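Local structure of cobalamin biosynthesis protein CobN (Mycobacterium tuberculosis, 7C6O) at residues M663-G668 with T1110-T1115. The protein is the large, catalytic subunit of cobaltochelatase, the enzyme that inserts cobalt into the corrin ring during cobalamin biosynthesis. Residues are numbered along the deposited sequence; the frame is centred on the assembly and turned at random.
Sequences MDHDLG and TLSEET
With chi1 of -178° in His665 and 174° in Ser1112, the imidazole and the hydroxyl both stand trans to their own backbone nitrogens, and His665 NE2 comes to 3.9 Å from Ser1112 OG, the hydroxyl lying obliquely to the ring. No direct hydrogen bond joins 663-668 to 1110-1115; two waters do the joining. One donates to His665 O at 3.0 Å and hydrogen-bonds to Ser1112 OG. The other donates both to Asp666 O and to Glu1113 O, the latter at 3.0 Å, so it links two main-chain carbonyls that could not bond to each other. Beside these bridges the direct packing is thin: Asp666 O is 4.4 Å from Glu1113 CG. The imidazole also meets the ring of Trp1163 nearly at right angles, and Asp666, whose CB points away from 1110-1115, forms a salt bridge with Arg1120, further along helix 1111-1123. Glu1113 bends back over its own helix start: its OE1 accepts from Thr1110 N at 3.0 Å, 42° out of the carboxylate plane, while Glu1113 N donates to Thr1110 OG1 at 3.1 Å. Its other oxygen, OE2, forms a salt bridge with Arg869, so both carboxylate oxygens are held, OE1 by Thr1110 N and OE2 by Arg869. On the facing segment, the short, weakly bonded helix 663-666 closes in a Schellman motif at Gly668, whose positive phi suits glycine. The contact thus sets a Schellman-terminated helical turn, through two waters, beside a helix opened by a Thr1110-Glu1113 capping box, directly after edge strand 1107-1110 of a mixed sheet.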
loop_
_atom_site.group_PDB
_atom_site.type_symbol
_atom_site.label_atom_id
_atom_site.label_comp_id
_atom_site.label_asym_id
_atom_site.label_seq_id
_atom_site.Cartn_x
_atom_site.Cartn_y
_atom_site.Cartn_z
ATOM N N MET A 663 1.649 5.460 -39.050
ATOM C CA MET A 663 1.407 4.206 -38.347
ATOM C C MET A 663 2.546 3.213 -38.508
ATOM O O MET A 663 2.600 2.234 -37.756
ATOM C CB MET A 663 0.103 3.574 -38.823
ATOM C CG MET A 663 -1.124 4.391 -38.479
ATOM S SD MET A 663 -2.566 3.756 -39.342
ATOM C CE MET A 663 -3.817 4.915 -38.789
ATOM N N ASP A 664 3.452 3.435 -39.464
ATOM C CA ASP A 664 4.648 2.610 -39.544
ATOM C C ASP A 664 5.505 2.746 -38.295
ATOM O O ASP A 664 6.290 1.842 -37.992
ATOM C CB ASP A 664 5.456 2.961 -40.797
ATOM C CG ASP A 664 5.741 4.446 -40.917
ATOM O OD1 ASP A 664 4.938 5.261 -40.415
ATOM O OD2 ASP A 664 6.772 4.799 -41.525
ATOM N N HIS A 665 5.364 3.850 -37.560
ATOM C CA HIS A 665 6.013 3.965 -36.259
ATOM C C HIS A 665 5.347 3.051 -35.237
ATOM O O HIS A 665 6.024 2.292 -34.532
ATOM C CB HIS A 665 5.989 5.422 -35.791
ATOM C CG HIS A 665 6.677 5.648 -34.480
ATOM N ND1 HIS A 665 6.044 6.216 -33.396
ATOM C CD2 HIS A 665 7.939 5.374 -34.077
ATOM C CE1 HIS A 665 6.889 6.288 -32.383
ATOM N NE2 HIS A 665 8.046 5.781 -32.769
ATOM N N ASP A 666 4.012 3.109 -35.146
ATOM C CA ASP A 666 3.278 2.212 -34.256
ATOM C C ASP A 666 3.599 0.755 -34.552
ATOM O O ASP A 666 3.741 -0.061 -33.632
ATOM C CB ASP A 666 1.772 2.436 -34.399
ATOM C CG ASP A 666 1.373 3.877 -34.213
ATOM O OD1 ASP A 666 1.846 4.733 -34.989
ATOM O OD2 ASP A 666 0.565 4.149 -33.301
ATOM N N LEU A 667 3.710 0.409 -35.832
ATOM C CA LEU A 667 3.836 -0.971 -36.273
ATOM C C LEU A 667 5.281 -1.438 -36.389
ATOM O O LEU A 667 5.511 -2.606 -36.721
ATOM C CB LEU A 667 3.123 -1.145 -37.616
ATOM C CG LEU A 667 1.621 -0.854 -37.578
ATOM C CD1 LEU A 667 1.061 -0.702 -38.980
ATOM C CD2 LEU A 667 0.881 -1.952 -36.825
ATOM N N GLY A 668 6.249 -0.568 -36.120
ATOM C CA GLY A 668 7.648 -0.964 -36.200
ATOM C C GLY A 668 8.089 -1.375 -37.587
ATOM O O GLY A 668 8.867 -2.325 -37.735
ATOM N N THR A 1110 7.243 -3.690 -26.522
ATOM C CA THR A 1110 8.294 -2.731 -26.231
ATOM C C THR A 1110 7.694 -1.458 -25.642
ATOM O O THR A 1110 6.492 -1.192 -25.757
ATOM C CB THR A 1110 9.101 -2.396 -27.488
ATOM O OG1 THR A 1110 8.285 -1.654 -28.405
ATOM C CG2 THR A 1110 9.593 -3.670 -28.168
ATOM N N LEU A 1111 8.550 -0.672 -24.985
ATOM C CA LEU A 1111 8.110 0.611 -24.447
ATOM C C LEU A 1111 7.644 1.543 -25.559
ATOM O O LEU A 1111 6.670 2.285 -25.390
ATOM C CB LEU A 1111 9.238 1.251 -23.638
ATOM C CG LEU A 1111 8.983 2.631 -23.026
ATOM C CD1 LEU A 1111 7.744 2.609 -22.142
ATOM C CD2 LEU A 1111 10.203 3.085 -22.237
ATOM N N SER A 1112 8.324 1.520 -26.707
ATOM C CA SER A 1112 7.883 2.339 -27.833
ATOM C C SER A 1112 6.493 1.926 -28.304
ATOM O O SER A 1112 5.651 2.782 -28.600
ATOM C CB SER A 1112 8.883 2.246 -28.984
ATOM O OG SER A 1112 8.387 2.928 -30.123
ATOM N N GLU A 1113 6.238 0.615 -28.374
ATOM C CA GLU A 1113 4.920 0.127 -28.771
ATOM C C GLU A 1113 3.850 0.544 -27.771
ATOM O O GLU A 1113 2.759 0.975 -28.163
ATOM C CB GLU A 1113 4.946 -1.398 -28.920
ATOM C CG GLU A 1113 5.670 -1.892 -30.167
ATOM C CD GLU A 1113 5.881 -3.398 -30.174
ATOM O OE1 GLU A 1113 5.747 -4.036 -29.108
ATOM O OE2 GLU A 1113 6.188 -3.947 -31.252
ATOM N N GLU A 1114 4.138 0.415 -26.475
ATOM C CA GLU A 1114 3.149 0.786 -25.468
ATOM C C GLU A 1114 2.893 2.288 -25.472
ATOM O O GLU A 1114 1.757 2.729 -25.261
ATOM C CB GLU A 1114 3.605 0.313 -24.086
ATOM C CG GLU A 1114 2.678 0.715 -22.937
ATOM C CD GLU A 1114 1.363 -0.045 -22.916
ATOM O OE1 GLU A 1114 1.148 -0.918 -23.782
ATOM O OE2 GLU A 1114 0.536 0.229 -22.021
ATOM N N THR A 1115 3.932 3.091 -25.722
ATOM C CA THR A 1115 3.756 4.540 -25.745
ATOM C C THR A 1115 2.839 4.962 -26.888
ATOM O O THR A 1115 1.901 5.743 -26.689
ATOM C CB THR A 1115 5.113 5.240 -25.855
ATOM O OG1 THR A 1115 5.935 4.875 -24.737
ATOM C CG2 THR A 1115 4.927 6.756 -25.868
HETATM O O HOH W 1 6.000 1.787 -31.576
HETATM O O HOH W 2 2.040 0.155 -30.922
#